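Local coordinates for ABC transporter, substrate binding protein (Aeropyrum pernix, PDB 3EAF), which probably captures a solute outside the cell and delivers it to the membrane components of an ABC transporter, and binds a magnesium ion, at residues A[101-106]-A[118-123]; A[87-92]-A[108-113]; A[194-199]-A[220-225]; A[201-206]-A[226-231]. One frame throughout, in Å; residues are numbered along the deposited sequence.

Contact 1: residues A[101-106]-A[118-123]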
loop_
_atom_site.group_PDB
_atom_site.type_symbol
_atom_site.label_atom_id
_atom_site.label_comp_id
_atom_site.label_asym_id
_atom_site.label_seq_id
_atom_site.Cartn_x
_atom_site.Cartn_y
_atom_site.Cartn_z
ATOM N N THR A 101 -18.420 -0.878 -0.160
ATOM C CA THR A 101 -17.163 -1.421 0.382
ATOM C C THR A 101 -15.978 -0.872 -0.424
ATOM O O THR A 101 -15.945 -0.982 -1.653
ATOM C CB THR A 101 -17.154 -2.975 0.394
ATOM O OG1 THR A 101 -18.017 -3.452 1.430
ATOM C CG2 THR A 101 -15.746 -3.521 0.650
ATOM N N TYR A 102 -15.015 -0.279 0.277
ATOM C CA TYR A 102 -13.932 0.446 -0.382
ATOM C C TYR A 102 -12.589 -0.133 0.041
ATOM O O TYR A 102 -12.190 -0.007 1.204
ATOM C CB TYR A 102 -14.012 1.937 -0.026
ATOM C CG TYR A 102 -13.464 2.871 -1.085
ATOM C CD1 TYR A 102 -14.323 3.556 -1.936
ATOM C CD2 TYR A 102 -12.095 3.074 -1.229
ATOM C CE1 TYR A 102 -13.839 4.414 -2.912
ATOM C CE2 TYR A 102 -11.594 3.937 -2.213
ATOM C CZ TYR A 102 -12.479 4.602 -3.044
ATOM O OH TYR A 102 -12.012 5.453 -4.015
ATOM N N ILE A 103 -11.911 -0.780 -0.904
ATOM C CA ILE A 103 -10.614 -1.395 -0.658
ATOM C C ILE A 103 -9.548 -0.629 -1.429
ATOM O O ILE A 103 -9.547 -0.609 -2.670
ATOM C CB ILE A 103 -10.590 -2.897 -1.044
ATOM C CG1 ILE A 103 -11.706 -3.656 -0.308
ATOM C CG2 ILE A 103 -9.207 -3.500 -0.736
ATOM C CD1 ILE A 103 -11.997 -5.066 -0.833
ATOM N N SER A 104 -8.628 -0.013 -0.690
ATOM C CA SER A 104 -7.736 0.979 -1.269
ATOM C C SER A 104 -6.275 0.583 -1.261
ATOM O O SER A 104 -5.813 -0.153 -0.387
ATOM C CB SER A 104 -7.910 2.322 -0.552
ATOM O OG SER A 104 -7.700 2.191 0.846
ATOM N N ALA A 105 -5.559 1.083 -2.259
ATOM C CA ALA A 105 -4.112 1.104 -2.248
ATOM C C ALA A 105 -3.579 2.010 -1.136
ATOM O O ALA A 105 -2.504 1.758 -0.598
ATOM C CB ALA A 105 -3.594 1.555 -3.577
ATOM N N SER A 106 -4.320 3.061 -0.796
ATOM C CA SER A 106 -3.979 3.871 0.374
ATOM C C SER A 106 -4.100 3.025 1.631
ATOM O O SER A 106 -5.130 2.386 1.854
ATOM C CB SER A 106 -4.903 5.075 0.514
ATOM O OG SER A 106 -4.679 5.703 1.770
ATOM N N PHE A 118 -11.380 -0.674 3.931
ATOM C CA PHE A 118 -10.534 -1.819 4.268
ATOM C C PHE A 118 -9.287 -1.799 3.384
ATOM O O PHE A 118 -9.305 -1.269 2.275
ATOM C CB PHE A 118 -11.274 -3.145 4.030
ATOM C CG PHE A 118 -12.509 -3.331 4.870
ATOM C CD1 PHE A 118 -12.449 -4.029 6.075
ATOM C CD2 PHE A 118 -13.745 -2.844 4.439
ATOM C CE1 PHE A 118 -13.593 -4.216 6.853
ATOM C CE2 PHE A 118 -14.899 -3.029 5.207
ATOM C CZ PHE A 118 -14.826 -3.723 6.413
ATOM N N TYR A 119 -8.201 -2.375 3.884
ATOM C CA TYR A 119 -7.032 -2.670 3.052
ATOM C C TYR A 119 -6.268 -3.812 3.707
ATOM O O TYR A 119 -6.215 -3.881 4.932
ATOM C CB TYR A 119 -6.144 -1.431 2.817
ATOM C CG TYR A 119 -5.887 -0.567 4.038
ATOM C CD1 TYR A 119 -4.856 -0.876 4.934
ATOM C CD2 TYR A 119 -6.656 0.574 4.288
ATOM C CE1 TYR A 119 -4.619 -0.096 6.063
ATOM C CE2 TYR A 119 -6.417 1.368 5.417
ATOM C CZ TYR A 119 -5.399 1.026 6.296
ATOM O OH TYR A 119 -5.153 1.812 7.401
ATOM N N PRO A 120 -5.684 -4.718 2.896
ATOM C CA PRO A 120 -5.052 -5.937 3.414
ATOM C C PRO A 120 -3.603 -5.738 3.888
ATOM O O PRO A 120 -2.716 -6.528 3.544
ATOM C CB PRO A 120 -5.097 -6.869 2.201
ATOM C CG PRO A 120 -4.908 -5.952 1.048
ATOM C CD PRO A 120 -5.588 -4.645 1.423
ATOM N N ALA A 121 -3.373 -4.688 4.673
ATOM C CA ALA A 121 -2.037 -4.353 5.154
ATOM C C ALA A 121 -2.167 -3.542 6.447
ATOM O O ALA A 121 -3.242 -3.014 6.736
ATOM C CB ALA A 121 -1.264 -3.552 4.086
ATOM N N PRO A 122 -1.077 -3.442 7.232
ATOM C CA PRO A 122 -1.130 -2.486 8.341
ATOM C C PRO A 122 -1.243 -1.070 7.785
ATOM O O PRO A 122 -0.871 -0.830 6.643
ATOM C CB PRO A 122 0.225 -2.665 9.041
ATOM C CG PRO A 122 0.778 -3.975 8.538
ATOM C CD PRO A 122 0.227 -4.123 7.148
ATOM N N ASP A 123 -1.742 -0.139 8.587
ATOM C CA ASP A 123 -1.778 1.253 8.169
ATOM C C ASP A 123 -0.350 1.765 7.975
ATOM O O ASP A 123 0.595 1.173 8.498
ATOM C CB ASP A 123 -2.474 2.086 9.230
ATOM C CG ASP A 123 -1.715 2.084 10.528
ATOM O OD1 ASP A 123 -0.976 3.054 10.782
ATOM O OD2 ASP A 123 -1.822 1.088 11.262
#

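Contact 2: residues A[87-92]-A[108-113]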
loop_
_atom_site.group_PDB
_atom_site.type_symbol
_atom_site.label_atom_id
_atom_site.label_comp_id
_atom_site.label_asym_id
_atom_site.label_seq_id
_atom_site.Cartn_x
_atom_site.Cartn_y
_atom_site.Cartn_z
ATOM N N ASP A 87 -8.009 11.227 -1.881
ATOM C CA ASP A 87 -9.369 10.925 -2.340
ATOM C C ASP A 87 -10.099 9.858 -1.513
ATOM O O ASP A 87 -11.291 10.011 -1.233
ATOM C CB ASP A 87 -9.445 10.642 -3.850
ATOM C CG ASP A 87 -8.423 9.628 -4.326
ATOM O OD1 ASP A 87 -7.231 9.983 -4.480
ATOM O OD2 ASP A 87 -8.825 8.484 -4.603
ATOM N N THR A 88 -9.388 8.799 -1.113
ATOM C CA THR A 88 -9.987 7.742 -0.290
ATOM C C THR A 88 -10.480 8.307 1.042
ATOM O O THR A 88 -11.575 7.951 1.496
ATOM C CB THR A 88 -9.031 6.535 -0.059
ATOM O OG1 THR A 88 -8.442 6.123 -1.297
ATOM C CG2 THR A 88 -9.786 5.355 0.545
ATOM N N GLU A 89 -9.670 9.179 1.656
ATOM C CA GLU A 89 -10.037 9.881 2.898
ATOM C C GLU A 89 -11.236 10.807 2.717
ATOM O O GLU A 89 -12.175 10.793 3.527
ATOM C CB GLU A 89 -8.845 10.669 3.466
ATOM C CG GLU A 89 -7.879 9.832 4.314
ATOM C CD GLU A 89 -6.728 10.636 4.908
ATOM O OE1 GLU A 89 -6.770 11.883 4.834
ATOM O OE2 GLU A 89 -5.780 10.013 5.447
ATOM N N LYS A 90 -11.190 11.611 1.657
ATOM C CA LYS A 90 -12.263 12.541 1.321
ATOM C C LYS A 90 -13.598 11.815 1.143
ATOM O O LYS A 90 -14.639 12.299 1.600
ATOM C CB LYS A 90 -11.901 13.333 0.057
ATOM C CG LYS A 90 -12.991 14.280 -0.482
ATOM C CD LYS A 90 -13.084 15.578 0.321
ATOM C CE LYS A 90 -13.956 16.629 -0.398
ATOM N NZ LYS A 90 -13.197 17.424 -1.429
ATOM N N LEU A 91 -13.555 10.646 0.504
ATOM C CA LEU A 91 -14.771 9.884 0.209
ATOM C C LEU A 91 -15.243 8.969 1.336
ATOM O O LEU A 91 -16.360 8.457 1.280
ATOM C CB LEU A 91 -14.584 9.062 -1.062
ATOM C CG LEU A 91 -14.480 9.843 -2.375
ATOM C CD1 LEU A 91 -13.899 8.953 -3.462
ATOM C CD2 LEU A 91 -15.840 10.410 -2.793
ATOM N N SER A 92 -14.409 8.762 2.352
ATOM C CA SER A 92 -14.695 7.745 3.367
ATOM C C SER A 92 -16.071 7.882 4.048
ATOM O O SER A 92 -16.745 6.876 4.286
ATOM C CB SER A 92 -13.563 7.664 4.399
ATOM O OG SER A 92 -13.308 8.931 4.981
ATOM N N SER A 108 -3.768 4.489 4.692
ATOM C CA SER A 108 -3.876 5.526 5.732
ATOM C C SER A 108 -4.547 5.055 7.019
ATOM O O SER A 108 -5.630 4.459 6.981
ATOM C CB SER A 108 -4.646 6.749 5.209
ATOM O OG SER A 108 -4.934 7.651 6.274
ATOM N N ALA A 109 -3.926 5.381 8.155
ATOM C CA ALA A 109 -4.476 5.049 9.467
ATOM C C ALA A 109 -5.813 5.735 9.736
ATOM O O ALA A 109 -6.640 5.223 10.499
ATOM C CB ALA A 109 -3.468 5.377 10.572
ATOM N N LYS A 110 -6.027 6.886 9.098
ATOM C CA LYS A 110 -7.281 7.630 9.218
ATOM C C LYS A 110 -8.514 6.853 8.712
ATOM O O LYS A 110 -9.641 7.144 9.120
ATOM C CB LYS A 110 -7.160 9.004 8.536
ATOM C CG LYS A 110 -6.081 9.887 9.171
ATOM C CD LYS A 110 -6.083 11.308 8.636
ATOM C CE LYS A 110 -5.145 12.196 9.464
ATOM N NZ LYS A 110 -5.016 13.567 8.872
ATOM N N LEU A 111 -8.306 5.826 7.889
ATOM C CA LEU A 111 -9.382 5.008 7.341
ATOM C C LEU A 111 -9.858 3.971 8.352
ATOM O O LEU A 111 -10.991 3.460 8.143
ATOM C CB LEU A 111 -8.927 4.317 6.053
ATOM C CG LEU A 111 -8.606 5.233 4.869
ATOM C CD1 LEU A 111 -8.029 4.432 3.713
ATOM C CD2 LEU A 111 -9.844 6.001 4.432
ATOM N N LEU A 112 -9.053 3.622 9.294
ATOM C CA LEU A 112 -9.321 2.505 10.205
ATOM C C LEU A 112 -10.651 2.593 10.949
ATOM O O LEU A 112 -11.253 1.565 11.254
ATOM C CB LEU A 112 -8.158 2.329 11.199
ATOM C CG LEU A 112 -6.786 1.980 10.609
ATOM C CD1 LEU A 112 -5.685 2.125 11.636
ATOM C CD2 LEU A 112 -6.771 0.584 10.001
ATOM N N VAL A 113 -11.107 3.817 11.225
ATOM C CA VAL A 113 -12.352 4.047 11.962
ATOM C C VAL A 113 -13.559 4.295 11.039
ATOM O O VAL A 113 -14.680 4.529 11.511
ATOM C CB VAL A 113 -12.217 5.220 12.979
ATOM C CG1 VAL A 113 -11.263 4.847 14.095
ATOM C CG2 VAL A 113 -11.776 6.514 12.279
HETATM O O HOH W 1 -4.892 13.628 5.862
#

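Contact 3: residues A[194-199]-A[220-225]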
loop_
_atom_site.group_PDB
_atom_site.type_symbol
_atom_site.label_atom_id
_atom_site.label_comp_id
_atom_site.label_asym_id
_atom_site.label_seq_id
_atom_site.Cartn_x
_atom_site.Cartn_y
_atom_site.Cartn_z
ATOM N N GLU A 194 20.672 19.585 2.103
ATOM C CA GLU A 194 20.066 20.111 3.334
ATOM C C GLU A 194 20.219 19.132 4.498
ATOM O O GLU A 194 20.591 19.526 5.600
ATOM C CB GLU A 194 18.580 20.406 3.134
ATOM C CG GLU A 194 18.272 21.695 2.420
ATOM C CD GLU A 194 16.788 21.865 2.145
ATOM O OE1 GLU A 194 15.970 21.117 2.729
ATOM O OE2 GLU A 194 16.437 22.750 1.335
HETATM N N MSE A 195 19.927 17.858 4.247
HETATM C CA MSE A 195 20.046 16.817 5.274
HETATM C C MSE A 195 21.490 16.561 5.682
HETATM O O MSE A 195 21.773 16.302 6.851
HETATM C CB MSE A 195 19.392 15.515 4.813
HETATM C CG MSE A 195 17.893 15.630 4.627
HETATM SE SE MSE A 195 17.037 13.930 4.256
HETATM C CE MSE A 195 18.179 13.343 2.779
ATOM N N LEU A 196 22.396 16.651 4.714
ATOM C CA LEU A 196 23.825 16.478 4.956
ATOM C C LEU A 196 24.340 17.378 6.087
ATOM O O LEU A 196 25.152 16.948 6.901
ATOM C CB LEU A 196 24.611 16.707 3.657
ATOM C CG LEU A 196 26.128 16.502 3.610
ATOM C CD1 LEU A 196 26.530 15.085 4.004
ATOM C CD2 LEU A 196 26.650 16.847 2.229
ATOM N N ALA A 197 23.841 18.611 6.146
ATOM C CA ALA A 197 24.182 19.552 7.220
ATOM C C ALA A 197 23.844 19.029 8.619
ATOM O O ALA A 197 24.502 19.394 9.596
ATOM C CB ALA A 197 23.510 20.891 6.981
ATOM N N ALA A 198 22.824 18.178 8.713
ATOM C CA ALA A 198 22.403 17.607 9.997
ATOM C C ALA A 198 23.027 16.230 10.256
ATOM O O ALA A 198 22.929 15.694 11.364
ATOM C CB ALA A 198 20.884 17.535 10.077
ATOM N N ASP A 199 23.674 15.681 9.229
ATOM C CA ASP A 199 24.338 14.371 9.288
ATOM C C ASP A 199 23.507 13.274 10.003
ATOM O O ASP A 199 23.937 12.725 11.024
ATOM C CB ASP A 199 25.744 14.512 9.899
ATOM C CG ASP A 199 26.559 13.225 9.820
ATOM O OD1 ASP A 199 26.496 12.518 8.788
ATOM O OD2 ASP A 199 27.268 12.928 10.804
ATOM N N ALA A 220 23.957 9.519 -2.091
ATOM C CA ALA A 220 25.251 8.912 -2.387
ATOM C C ALA A 220 26.154 9.857 -3.181
ATOM O O ALA A 220 27.356 9.916 -2.941
ATOM C CB ALA A 220 25.062 7.595 -3.127
ATOM N N LYS A 221 25.563 10.596 -4.119
ATOM C CA LYS A 221 26.304 11.529 -4.957
ATOM C C LYS A 221 26.921 12.689 -4.151
ATOM O O LYS A 221 28.052 13.106 -4.432
ATOM C CB LYS A 221 25.404 12.073 -6.069
ATOM C CG LYS A 221 26.112 12.959 -7.093
ATOM C CD LYS A 221 25.096 13.696 -7.945
ATOM C CE LYS A 221 25.748 14.704 -8.882
ATOM N NZ LYS A 221 26.123 15.956 -8.167
ATOM N N VAL A 222 26.182 13.194 -3.160
ATOM C CA VAL A 222 26.620 14.360 -2.377
ATOM C C VAL A 222 27.407 13.969 -1.123
ATOM O O VAL A 222 27.970 14.832 -0.438
ATOM C CB VAL A 222 25.440 15.318 -2.005
ATOM C CG1 VAL A 222 24.612 15.663 -3.239
ATOM C CG2 VAL A 222 24.559 14.724 -0.900
ATOM N N GLY A 223 27.439 12.675 -0.818
ATOM C CA GLY A 223 28.236 12.180 0.292
ATOM C C GLY A 223 27.520 12.054 1.623
ATOM O O GLY A 223 28.172 11.978 2.661
ATOM N N LEU A 224 26.188 12.032 1.603
ATOM C CA LEU A 224 25.422 11.702 2.808
ATOM C C LEU A 224 25.322 10.186 2.948
ATOM O O LEU A 224 24.506 9.536 2.280
ATOM C CB LEU A 224 24.033 12.351 2.805
ATOM C CG LEU A 224 23.074 11.998 3.956
ATOM C CD1 LEU A 224 23.681 12.292 5.325
ATOM C CD2 LEU A 224 21.769 12.740 3.786
ATOM N N ASP A 225 26.169 9.627 3.805
ATOM C CA ASP A 225 26.224 8.178 3.986
ATOM C C ASP A 225 25.330 7.701 5.125
ATOM O O ASP A 225 25.793 7.139 6.134
ATOM C CB ASP A 225 27.673 7.707 4.139
ATOM C CG ASP A 225 28.461 7.856 2.851
ATOM O OD1 ASP A 225 27.875 7.637 1.766
ATOM O OD2 ASP A 225 29.658 8.197 2.913
#

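Contact 4: residues A[201-206]-A[226-231]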
loop_
_atom_site.group_PDB
_atom_site.type_symbol
_atom_site.label_atom_id
_atom_site.label_comp_id
_atom_site.label_asym_id
_atom_site.label_seq_id
_atom_site.Cartn_x
_atom_site.Cartn_y
_atom_site.Cartn_z
ATOM N N ASP A 201 21.811 9.562 10.706
ATOM C CA ASP A 201 22.209 8.176 10.506
ATOM C C ASP A 201 21.192 7.491 9.600
ATOM O O ASP A 201 21.544 6.604 8.822
ATOM C CB ASP A 201 22.275 7.437 11.848
ATOM C CG ASP A 201 23.210 8.107 12.833
ATOM O OD1 ASP A 201 24.434 8.071 12.595
ATOM O OD2 ASP A 201 22.717 8.675 13.836
ATOM N N TYR A 202 19.933 7.915 9.722
ATOM C CA TYR A 202 18.816 7.301 9.021
ATOM C C TYR A 202 17.926 8.354 8.359
ATOM O O TYR A 202 17.678 9.425 8.927
ATOM C CB TYR A 202 17.974 6.450 9.979
ATOM C CG TYR A 202 18.766 5.548 10.912
ATOM C CD1 TYR A 202 19.535 4.490 10.423
ATOM C CD2 TYR A 202 18.721 5.740 12.290
ATOM C CE1 TYR A 202 20.261 3.655 11.295
ATOM C CE2 TYR A 202 19.432 4.917 13.163
ATOM C CZ TYR A 202 20.197 3.881 12.664
ATOM O OH TYR A 202 20.891 3.073 13.550
ATOM N N VAL A 203 17.463 8.042 7.151
ATOM C CA VAL A 203 16.518 8.901 6.425
ATOM C C VAL A 203 15.249 8.117 6.115
ATOM O O VAL A 203 15.316 7.017 5.566
ATOM C CB VAL A 203 17.126 9.451 5.108
ATOM C CG1 VAL A 203 16.074 10.205 4.282
ATOM C CG2 VAL A 203 18.319 10.367 5.393
ATOM N N TRP A 204 14.098 8.682 6.491
ATOM C CA TRP A 204 12.791 8.180 6.051
ATOM C C TRP A 204 12.309 8.947 4.813
ATOM O O TRP A 204 12.444 10.168 4.749
ATOM C CB TRP A 204 11.766 8.306 7.186
ATOM C CG TRP A 204 10.331 8.136 6.755
ATOM C CD1 TRP A 204 9.414 9.129 6.520
ATOM C CD2 TRP A 204 9.654 6.900 6.505
ATOM N NE1 TRP A 204 8.209 8.583 6.141
ATOM C CE2 TRP A 204 8.326 7.216 6.130
ATOM C CE3 TRP A 204 10.038 5.555 6.567
ATOM C CZ2 TRP A 204 7.381 6.233 5.812
ATOM C CZ3 TRP A 204 9.100 4.581 6.253
ATOM C CH2 TRP A 204 7.787 4.926 5.881
ATOM N N CYS A 205 11.770 8.239 3.824
ATOM C CA CYS A 205 11.106 8.912 2.708
ATOM C C CYS A 205 9.662 8.433 2.530
ATOM O O CYS A 205 9.411 7.239 2.423
ATOM C CB CYS A 205 11.897 8.767 1.405
ATOM S SG CYS A 205 11.229 9.791 0.068
ATOM N N GLY A 206 8.730 9.383 2.482
ATOM C CA GLY A 206 7.304 9.070 2.427
ATOM C C GLY A 206 6.634 9.138 1.063
ATOM O O GLY A 206 5.416 9.015 0.978
ATOM N N ALA A 226 24.039 7.949 4.945
ATOM C CA ALA A 226 23.014 7.472 5.846
ATOM C C ALA A 226 22.262 6.326 5.176
ATOM O O ALA A 226 22.287 6.189 3.950
ATOM C CB ALA A 226 22.060 8.598 6.184
ATOM N N PHE A 227 21.599 5.507 5.983
ATOM C CA PHE A 227 20.664 4.511 5.471
ATOM C C PHE A 227 19.355 5.194 5.066
ATOM O O PHE A 227 18.882 6.091 5.761
ATOM C CB PHE A 227 20.359 3.455 6.532
ATOM C CG PHE A 227 21.505 2.519 6.823
ATOM C CD1 PHE A 227 22.097 1.779 5.809
ATOM C CD2 PHE A 227 21.968 2.354 8.122
ATOM C CE1 PHE A 227 23.144 0.905 6.076
ATOM C CE2 PHE A 227 23.019 1.477 8.399
ATOM C CZ PHE A 227 23.606 0.754 7.368
ATOM N N LEU A 228 18.786 4.766 3.945
ATOM C CA LEU A 228 17.458 5.208 3.523
ATOM C C LEU A 228 16.418 4.113 3.762
ATOM O O LEU A 228 16.608 2.963 3.356
ATOM C CB LEU A 228 17.464 5.634 2.049
ATOM C CG LEU A 228 16.149 6.000 1.342
ATOM C CD1 LEU A 228 15.402 7.154 2.011
ATOM C CD2 LEU A 228 16.426 6.346 -0.109
ATOM N N LEU A 229 15.333 4.474 4.444
ATOM C CA LEU A 229 14.184 3.584 4.578
ATOM C C LEU A 229 12.988 4.218 3.884
ATOM O O LEU A 229 12.670 5.379 4.130
ATOM C CB LEU A 229 13.855 3.322 6.052
ATOM C CG LEU A 229 12.602 2.478 6.368
ATOM C CD1 LEU A 229 12.797 0.976 6.081
ATOM C CD2 LEU A 229 12.157 2.687 7.815
ATOM N N THR A 230 12.316 3.456 3.024
ATOM C CA THR A 230 11.140 3.988 2.331
ATOM C C THR A 230 9.877 3.259 2.726
ATOM O O THR A 230 9.899 2.071 3.071
ATOM C CB THR A 230 11.247 3.933 0.778
ATOM O OG1 THR A 230 10.945 2.610 0.311
ATOM C CG2 THR A 230 12.625 4.367 0.285
ATOM N N ASN A 231 8.768 3.980 2.643
ATOM C CA ASN A 231 7.458 3.371 2.687
ATOM C C ASN A 231 7.293 2.379 1.538
ATOM O O ASN A 231 8.100 2.371 0.605
ATOM C CB ASN A 231 6.378 4.442 2.642
ATOM C CG ASN A 231 6.236 5.074 1.281
ATOM O OD1 ASN A 231 5.282 4.788 0.578
ATOM N ND2 ASN A 231 7.179 5.952 0.906
#

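Contact 1: residues A[101-106]-A[118-123]
Ile103 and Phe118 form a parallel beta bridge at the margin of the first lobe's mixed sheet, where strand 101-104 meets the short outermost strand 117-118. Phe118 N donates to Tyr102 O at 2.9 Å, and Ser104 N reaches Phe118 O over a longer 3.3 Å. That second carbonyl oxygen also receives a CA-H...O contact from Ile103 CA, at 3.2 Å.

The close fit continues at Tyr119. Its CG sits between the backbone N and the carbonyl carbon (chi1 44°), which turns the ring back across the end of strand 101-104, so that CD2 comes obliquely to 3.4 Å from Ser106 O. On the same oxygen, Ser104 OG donates in the carbonyl plane to a lone pair, 2.8 Å away. Replacing Ser104 with an alanine would probably leave Ser106 O without this donor and the turn after the strand freer to move, and would thin the cover beside Tyr119 CD2. A glycerol, probably from the crystallisation liquor, sits beside Ser106, consistent with a pocket there.

The other flank is looser. The Phe118 ring meets the strand at Thr101 CG2 (CD2 at 4.3 Å) and turns mainly to outside partners, stacking on His346 and meeting Tyr341, a magnesium ligand, edge-to-face. Ile103 CG2 lies 4.4 Å from Pro120 CD, and past the inverse gamma turn at Pro120 the chain leaves the strand altogether. The chemistry thus implies an edge strand held by backbone hydrogen bonds, while the Phe118 ring is committed to neighbours beyond the strand.

Contact 2: residues A[87-92]-A[108-113]
Leu111 spreads its two methyls over Thr88 CG2, with CD1 at 3.7 Å, the two side chains crossing at about a right angle. The setting is an ST turn at Ser108 that opens the 3-10 segment 109-111 and lays it against helix 85-98 in the first lobe. CD2 of the same leucine also reaches Ser92 CB, at 4.1 Å, and Asn117 of the edge strand touches the same three side chains.

Beside this patch runs a polar seam led by Glu89. Its CG is anti to the carbonyl carbon (chi1 -83°) and the chain is extended beyond, which carries the carboxylate over to the 3-10 segment. There OE2 accepts from Ser108 OG at a short 2.6 Å, using the lone pair directed away from OE1. The serine hydroxyl is held twice: it donates to the carboxylate and accepts from Lys110 N at 3.1 Å, closing the ST turn. Lys110 lies extended across the carboxylate, its CD 3.5 Å from Glu89 OE2. The two charges do not meet directly: a water donates to Glu89 OE1 at 2.8 Å and accepts from Lys110 NZ at 3.0 Å. This lysine is partly exposed, so the seam passes from a buried serine to the solvent. A lysine in place of Glu89 would probably leave Ser108 OG without its acceptor and set two positive charges side by side.

Within the helix, Glu89 O takes two donors from the same face of its plane, Ser92 N and Ser92 OG, the hydroxyl at 2.6 Å.

Contact 3: residues A[194-199]-A[220-225]
Leu224 packs against Met195 and Leu196 where the C-terminal ends of two neighbouring helices, 185-196 and 209-222, come together in the alpha/beta second lobe. Each helix leads into a strand of the same sheet, so the contact joins successive beta-alpha units at their outer end.

Followed outward, the leucine first offers CB, which touches Leu196 CD1 at 3.9 Å. CG lies anti to the backbone N (chi1 175°), and this points the fork at the other helix. From the fork CD2 enters a notch made by one residue, Met195, present as selenomethionine: it meets the methionine CE at 3.8 Å and is just as near its CB. The bend of the methionine at chi3 folds CE back to complete this notch, and Met219 also touches both partners from helix 209-222. CD1 makes a looser approach to Asp199 OD1, at 4.5 Å, at the solvent-facing side.

No hydrogen bond crosses the contact. Gly223, just past its helix, has a positive phi of 93°, at which a side chain would jam against the preceding carbonyl oxygen; this backbone turn presents Leu224 to the other helix. Leu196 lies over the turn. Its CD1 rests 3.8 Å from Leu224 CA and equally close to Gly223 O, while the other methyl, CD2, stops 3.6 Å from Val222 O.

Contact 4: residues A[201-206]-A[226-231]
Tyr202 and Phe227 both hold CG anti to their carbonyl carbons (chi1 -45° and -71°), a shared setting that sends both rings off their strands in one direction, flank against flank. They meet edge to edge, Tyr202 CE1 3.8 Å from Phe227 CD2. Further along, Trp204 and Leu229 have CG anti to the backbone N instead, which brings Leu229 CD2 to 3.8 Å from Trp204 CE3. These four residues share one face of the sheet, covered by helix 124-139.

Strands 202-205 and 227-230 are the parallel pair of a beta-alpha-beta crossover whose helix, 209-222, covers the opposite face. On that side Leu228 CD1 bridges Val203 CG1 and Cys205 CB, 3.9 Å from each. Between the faces run the backbone bonds, of which Leu229 N to Val203 O, at 2.8 Å, is almost perfectly straight.

Where the strands end, Asn231 takes over. Its ND2 donates to Cys205 O at 3.0 Å, with that oxygen close to the amide plane, while its backbone N adds a weak bond to the same acceptor. Its CB packs against Trp204 CH2 at 3.6 Å, the amide and indole planes turned 59° apart. OD1 is engaged by Tyr154 and the backbone N of Trp233, which should fix the rotation of the amide.

Buried backbone polarity is thus paired within the sheet, and a side-chain amide prolongs the pairing where the regular strands stop.

Contacts 1, 2 and 4 are buried, contact 3 only partly so. Contacts 1 and 4 both join parallel strands, but contact 4 pairs interior strands over their length, whereas contact 1 holds a short edge strand by a single bridge. Contacts 1 and 2 share one neighbourhood in the first lobe: Tyr102 packs on Thr88, and Tyr119 OH bonds to Ser108 O. Contact 2 adds a charged, hydrated margin. Contacts 3 and 4 lie in the other lobe and alternate along the chain, touching where Met195 meets Val203; contact 3 has no hydrogen bond across it. The two pairs stay apart, with contacts 1 and 4 about 24 Å distant between centres.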